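Gingipain R (Porphyromonas gingivalis, PDB 1CVR) cleaves proteins and peptides after arginine residues, acting as a bacterial cysteine proteinase with a caspase-like fold. Local coordinates at residues V350-I362 against F369-T381. Residues are numbered along the deposited sequence; the frame is centred on the assembly and turned at random.
Sequences VPTEMQVTAPANI and FEVACDYNGAIAT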
loop_
_atom_site.group_PDB
_atom_site.type_symbol
_atom_site.label_atom_id
_atom_site.label_comp_id
_atom_site.label_asym_id
_atom_site.label_seq_id
_atom_site.Cartn_x
_atom_site.Cartn_y
_atom_site.Cartn_z
ATOM N N VAL A 350 2.917 10.423 -14.093
ATOM C CA VAL A 350 1.621 10.906 -14.563
ATOM C C VAL A 350 1.172 9.789 -15.503
ATOM O O VAL A 350 1.929 9.358 -16.367
ATOM C CB VAL A 350 1.764 12.230 -15.334
ATOM C CG1 VAL A 350 0.397 12.678 -15.853
ATOM C CG2 VAL A 350 2.356 13.291 -14.425
ATOM N N PRO A 351 -0.062 9.301 -15.343
ATOM C CA PRO A 351 -0.535 8.213 -16.201
ATOM C C PRO A 351 -0.851 8.558 -17.653
ATOM O O PRO A 351 -1.060 9.720 -18.003
ATOM C CB PRO A 351 -1.783 7.742 -15.461
ATOM C CG PRO A 351 -2.355 9.060 -15.012
ATOM C CD PRO A 351 -1.107 9.666 -14.369
ATOM N N THR A 352 -0.878 7.527 -18.490
ATOM C CA THR A 352 -1.262 7.707 -19.878
ATOM C C THR A 352 -2.595 6.963 -20.005
ATOM O O THR A 352 -3.003 6.238 -19.082
ATOM C CB THR A 352 -0.232 7.121 -20.829
ATOM O OG1 THR A 352 0.024 5.767 -20.470
ATOM C CG2 THR A 352 1.067 7.935 -20.768
ATOM N N GLU A 353 -3.301 7.151 -21.114
ATOM C CA GLU A 353 -4.574 6.476 -21.256
ATOM C C GLU A 353 -4.425 5.179 -22.028
ATOM O O GLU A 353 -3.417 4.946 -22.692
ATOM C CB GLU A 353 -5.608 7.389 -21.927
ATOM C CG GLU A 353 -5.790 8.719 -21.219
ATOM C CD GLU A 353 -7.040 9.449 -21.651
ATOM O OE1 GLU A 353 -8.145 9.049 -21.223
ATOM O OE2 GLU A 353 -6.928 10.417 -22.429
ATOM N N MET A 354 -5.429 4.322 -21.899
ATOM C CA MET A 354 -5.446 3.038 -22.584
ATOM C C MET A 354 -6.558 3.034 -23.621
ATOM O O MET A 354 -7.586 3.687 -23.449
ATOM C CB MET A 354 -5.716 1.898 -21.600
ATOM C CG MET A 354 -4.614 1.616 -20.623
ATOM S SD MET A 354 -5.082 0.234 -19.590
ATOM C CE MET A 354 -6.443 0.914 -18.672
ATOM N N GLN A 355 -6.344 2.282 -24.690
ATOM C CA GLN A 355 -7.335 2.161 -25.745
ATOM C C GLN A 355 -8.016 0.822 -25.479
ATOM O O GLN A 355 -7.418 -0.238 -25.650
ATOM C CB GLN A 355 -6.631 2.169 -27.105
ATOM C CG GLN A 355 -7.534 2.436 -28.297
ATOM C CD GLN A 355 -6.731 2.737 -29.566
ATOM O OE1 GLN A 355 -7.297 2.987 -30.632
ATOM N NE2 GLN A 355 -5.405 2.716 -29.447
ATOM N N VAL A 356 -9.258 0.886 -25.024
ATOM C CA VAL A 356 -10.032 -0.308 -24.708
ATOM C C VAL A 356 -11.228 -0.432 -25.646
ATOM O O VAL A 356 -12.057 0.471 -25.735
ATOM C CB VAL A 356 -10.567 -0.268 -23.249
ATOM C CG1 VAL A 356 -11.506 -1.440 -22.999
ATOM C CG2 VAL A 356 -9.416 -0.320 -22.272
ATOM N N THR A 357 -11.318 -1.561 -26.335
ATOM C CA THR A 357 -12.427 -1.788 -27.245
ATOM C C THR A 357 -13.167 -3.052 -26.818
ATOM O O THR A 357 -12.617 -4.142 -26.853
ATOM C CB THR A 357 -11.930 -1.962 -28.694
ATOM O OG1 THR A 357 -11.080 -0.862 -29.046
ATOM C CG2 THR A 357 -13.109 -1.978 -29.653
ATOM N N ALA A 358 -14.411 -2.902 -26.391
ATOM C CA ALA A 358 -15.195 -4.060 -25.989
ATOM C C ALA A 358 -16.616 -3.961 -26.545
ATOM O O ALA A 358 -17.077 -2.880 -26.909
ATOM C CB ALA A 358 -15.237 -4.162 -24.457
ATOM N N PRO A 359 -17.310 -5.101 -26.654
ATOM C CA PRO A 359 -18.683 -5.119 -27.158
ATOM C C PRO A 359 -19.554 -4.275 -26.235
ATOM O O PRO A 359 -19.284 -4.167 -25.038
ATOM C CB PRO A 359 -19.043 -6.603 -27.100
ATOM C CG PRO A 359 -17.692 -7.271 -27.346
ATOM C CD PRO A 359 -16.859 -6.472 -26.362
ATOM N N ALA A 360 -20.595 -3.668 -26.781
ATOM C CA ALA A 360 -21.468 -2.846 -25.958
ATOM C C ALA A 360 -22.465 -3.734 -25.231
ATOM O O ALA A 360 -23.052 -3.337 -24.222
ATOM C CB ALA A 360 -22.197 -1.836 -26.829
ATOM N N ASN A 361 -22.643 -4.947 -25.748
ATOM C CA ASN A 361 -23.584 -5.907 -25.177
ATOM C C ASN A 361 -22.938 -7.262 -24.928
ATOM O O ASN A 361 -21.860 -7.567 -25.446
ATOM C CB ASN A 361 -24.774 -6.139 -26.121
ATOM C CG ASN A 361 -25.601 -4.886 -26.377
ATOM O OD1 ASN A 361 -26.608 -4.938 -27.089
ATOM N ND2 ASN A 361 -25.184 -3.758 -25.808
ATOM N N ILE A 362 -23.616 -8.077 -24.130
ATOM C CA ILE A 362 -23.151 -9.425 -23.837
ATOM C C ILE A 362 -24.380 -10.328 -23.768
ATOM O O ILE A 362 -25.432 -9.930 -23.272
ATOM C CB ILE A 362 -22.371 -9.496 -22.501
ATOM C CG1 ILE A 362 -21.875 -10.931 -22.272
ATOM C CG2 ILE A 362 -23.242 -9.014 -21.344
ATOM C CD1 ILE A 362 -21.028 -11.110 -21.021
ATOM N N PHE A 369 -16.144 -13.391 -22.414
ATOM C CA PHE A 369 -16.284 -12.035 -22.900
ATOM C C PHE A 369 -14.884 -11.600 -23.302
ATOM O O PHE A 369 -13.953 -11.701 -22.512
ATOM C CB PHE A 369 -16.831 -11.152 -21.784
ATOM C CG PHE A 369 -17.181 -9.770 -22.220
ATOM C CD1 PHE A 369 -18.220 -9.554 -23.115
ATOM C CD2 PHE A 369 -16.483 -8.676 -21.723
ATOM C CE1 PHE A 369 -18.565 -8.264 -23.513
ATOM C CE2 PHE A 369 -16.818 -7.380 -22.110
ATOM C CZ PHE A 369 -17.864 -7.174 -23.010
ATOM N N GLU A 370 -14.740 -11.125 -24.534
ATOM C CA GLU A 370 -13.441 -10.706 -25.044
ATOM C C GLU A 370 -13.319 -9.198 -25.110
ATOM O O GLU A 370 -14.201 -8.520 -25.624
ATOM C CB GLU A 370 -13.211 -11.279 -26.441
ATOM C CG GLU A 370 -13.473 -12.772 -26.542
ATOM C CD GLU A 370 -13.101 -13.338 -27.903
ATOM O OE1 GLU A 370 -13.518 -14.484 -28.192
ATOM O OE2 GLU A 370 -12.386 -12.644 -28.668
ATOM N N VAL A 371 -12.201 -8.691 -24.600
ATOM C CA VAL A 371 -11.921 -7.262 -24.569
ATOM C C VAL A 371 -10.589 -6.989 -25.253
ATOM O O VAL A 371 -9.627 -7.732 -25.062
ATOM C CB VAL A 371 -11.828 -6.750 -23.111
ATOM C CG1 VAL A 371 -11.546 -5.270 -23.092
ATOM C CG2 VAL A 371 -13.115 -7.053 -22.378
ATOM N N ALA A 372 -10.538 -5.938 -26.064
ATOM C CA ALA A 372 -9.304 -5.572 -26.752
ATOM C C ALA A 372 -8.690 -4.413 -25.982
ATOM O O ALA A 372 -9.394 -3.481 -25.617
ATOM C CB ALA A 372 -9.599 -5.150 -28.191
ATOM N N CYS A 373 -7.385 -4.475 -25.724
ATOM C CA CYS A 373 -6.711 -3.399 -24.992
ATOM C C CYS A 373 -5.291 -3.208 -25.522
ATOM O O CYS A 373 -4.537 -4.168 -25.653
ATOM C CB CYS A 373 -6.674 -3.713 -23.487
ATOM S SG CYS A 373 -6.022 -2.362 -22.446
ATOM N N ASP A 374 -4.923 -1.967 -25.817
ATOM C CA ASP A 374 -3.590 -1.700 -26.352
ATOM C C ASP A 374 -2.480 -1.671 -25.306
ATOM O O ASP A 374 -1.379 -1.199 -25.587
ATOM C CB ASP A 374 -3.599 -0.393 -27.156
ATOM C CG ASP A 374 -3.749 0.843 -26.282
ATOM O OD1 ASP A 374 -4.397 0.761 -25.217
ATOM O OD2 ASP A 374 -3.233 1.909 -26.686
ATOM N N TYR A 375 -2.762 -2.181 -24.108
ATOM C CA TYR A 375 -1.761 -2.234 -23.040
ATOM C C TYR A 375 -1.710 -3.627 -22.435
ATOM O O TYR A 375 -2.582 -3.989 -21.642
ATOM C CB TYR A 375 -2.086 -1.247 -21.910
ATOM C CG TYR A 375 -1.044 -1.262 -20.803
ATOM C CD1 TYR A 375 0.271 -0.878 -21.061
ATOM C CD2 TYR A 375 -1.364 -1.692 -19.512
ATOM C CE1 TYR A 375 1.251 -0.919 -20.064
ATOM C CE2 TYR A 375 -0.394 -1.741 -18.504
ATOM C CZ TYR A 375 0.914 -1.352 -18.790
ATOM O OH TYR A 375 1.885 -1.390 -17.813
ATOM N N ASN A 376 -0.693 -4.408 -22.782
ATOM C CA ASN A 376 -0.588 -5.753 -22.235
ATOM C C ASN A 376 -0.230 -5.693 -20.763
ATOM O O ASN A 376 0.649 -4.937 -20.364
ATOM C CB ASN A 376 0.452 -6.571 -23.006
ATOM C CG ASN A 376 0.065 -6.776 -24.461
ATOM O OD1 ASN A 376 -1.088 -7.073 -24.766
ATOM N ND2 ASN A 376 1.030 -6.637 -25.363
ATOM N N GLY A 377 -0.928 -6.482 -19.955
ATOM C CA GLY A 377 -0.668 -6.481 -18.527
ATOM C C GLY A 377 -1.810 -5.849 -17.748
ATOM O O GLY A 377 -1.856 -5.922 -16.514
ATOM N N ALA A 378 -2.723 -5.203 -18.465
ATOM C CA ALA A 378 -3.870 -4.574 -17.824
ATOM C C ALA A 378 -4.756 -5.672 -17.250
ATOM O O ALA A 378 -4.726 -6.816 -17.706
ATOM C CB ALA A 378 -4.662 -3.748 -18.835
ATOM N N ILE A 379 -5.540 -5.325 -16.241
ATOM C CA ILE A 379 -6.427 -6.299 -15.634
ATOM C C ILE A 379 -7.828 -5.854 -15.999
ATOM O O ILE A 379 -8.214 -4.726 -15.681
ATOM C CB ILE A 379 -6.282 -6.313 -14.099
ATOM C CG1 ILE A 379 -4.827 -6.517 -13.730
ATOM C CG2 ILE A 379 -7.121 -7.437 -13.500
ATOM C CD1 ILE A 379 -4.282 -7.833 -14.193
ATOM N N ALA A 380 -8.565 -6.734 -16.683
ATOM C CA ALA A 380 -9.940 -6.472 -17.108
ATOM C C ALA A 380 -10.900 -7.304 -16.261
ATOM O O ALA A 380 -10.768 -8.533 -16.160
ATOM C CB ALA A 380 -10.104 -6.812 -18.611
ATOM N N THR A 381 -11.894 -6.644 -15.673
ATOM C CA THR A 381 -12.824 -7.344 -14.798
ATOM C C THR A 381 -14.276 -6.983 -14.997
ATOM O O THR A 381 -14.613 -5.807 -15.172
ATOM C CB THR A 381 -12.486 -7.056 -13.313
ATOM O OG1 THR A 381 -11.121 -7.422 -13.051
ATOM C CG2 THR A 381 -13.435 -7.818 -12.375
#
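With chi1 at 71°, D374 tucks its carboxylate between its own backbone N and carbonyl carbon, where OD1 meets Q355; F369, its ring swung anti to the backbone N (chi1 -173°), reaches P359 and I362. Antiparallel pairing covers V356–C373, a non-hydrogen-bonded pair, and T357–A372, a hydrogen-bonded one, with T357 N to A372 O at 2.8 Å and A372 N to T357 O at 2.9 Å. Just beyond, the D374 carboxylate accepts the N-H of Q355 from above its plane, at a separation so short that its exact length is doubtful, while D374 N serves Q355 O at 3.0 Å. On the face bearing V356 and C373, V356 sends CG1 to V371 CG1 (3.8 Å) and CG2 to C373 SG. M354 SD lies 4.0 Å from C373 SG and makes an oblique Met-aromatic contact with Y375. P359 CD approaches F369 CZ at 3.6 Å, and the carbonyl oxygens of P359 and N361 lie at the ring edge. M354 and A358 also touch strand 412-418, and V356 strand 425-431. Backbone bonds, an aspartate taking the next N-H and apolar contacts at both ends thus hold this short outermost strand of a three-stranded sheet in the Ig-like domain.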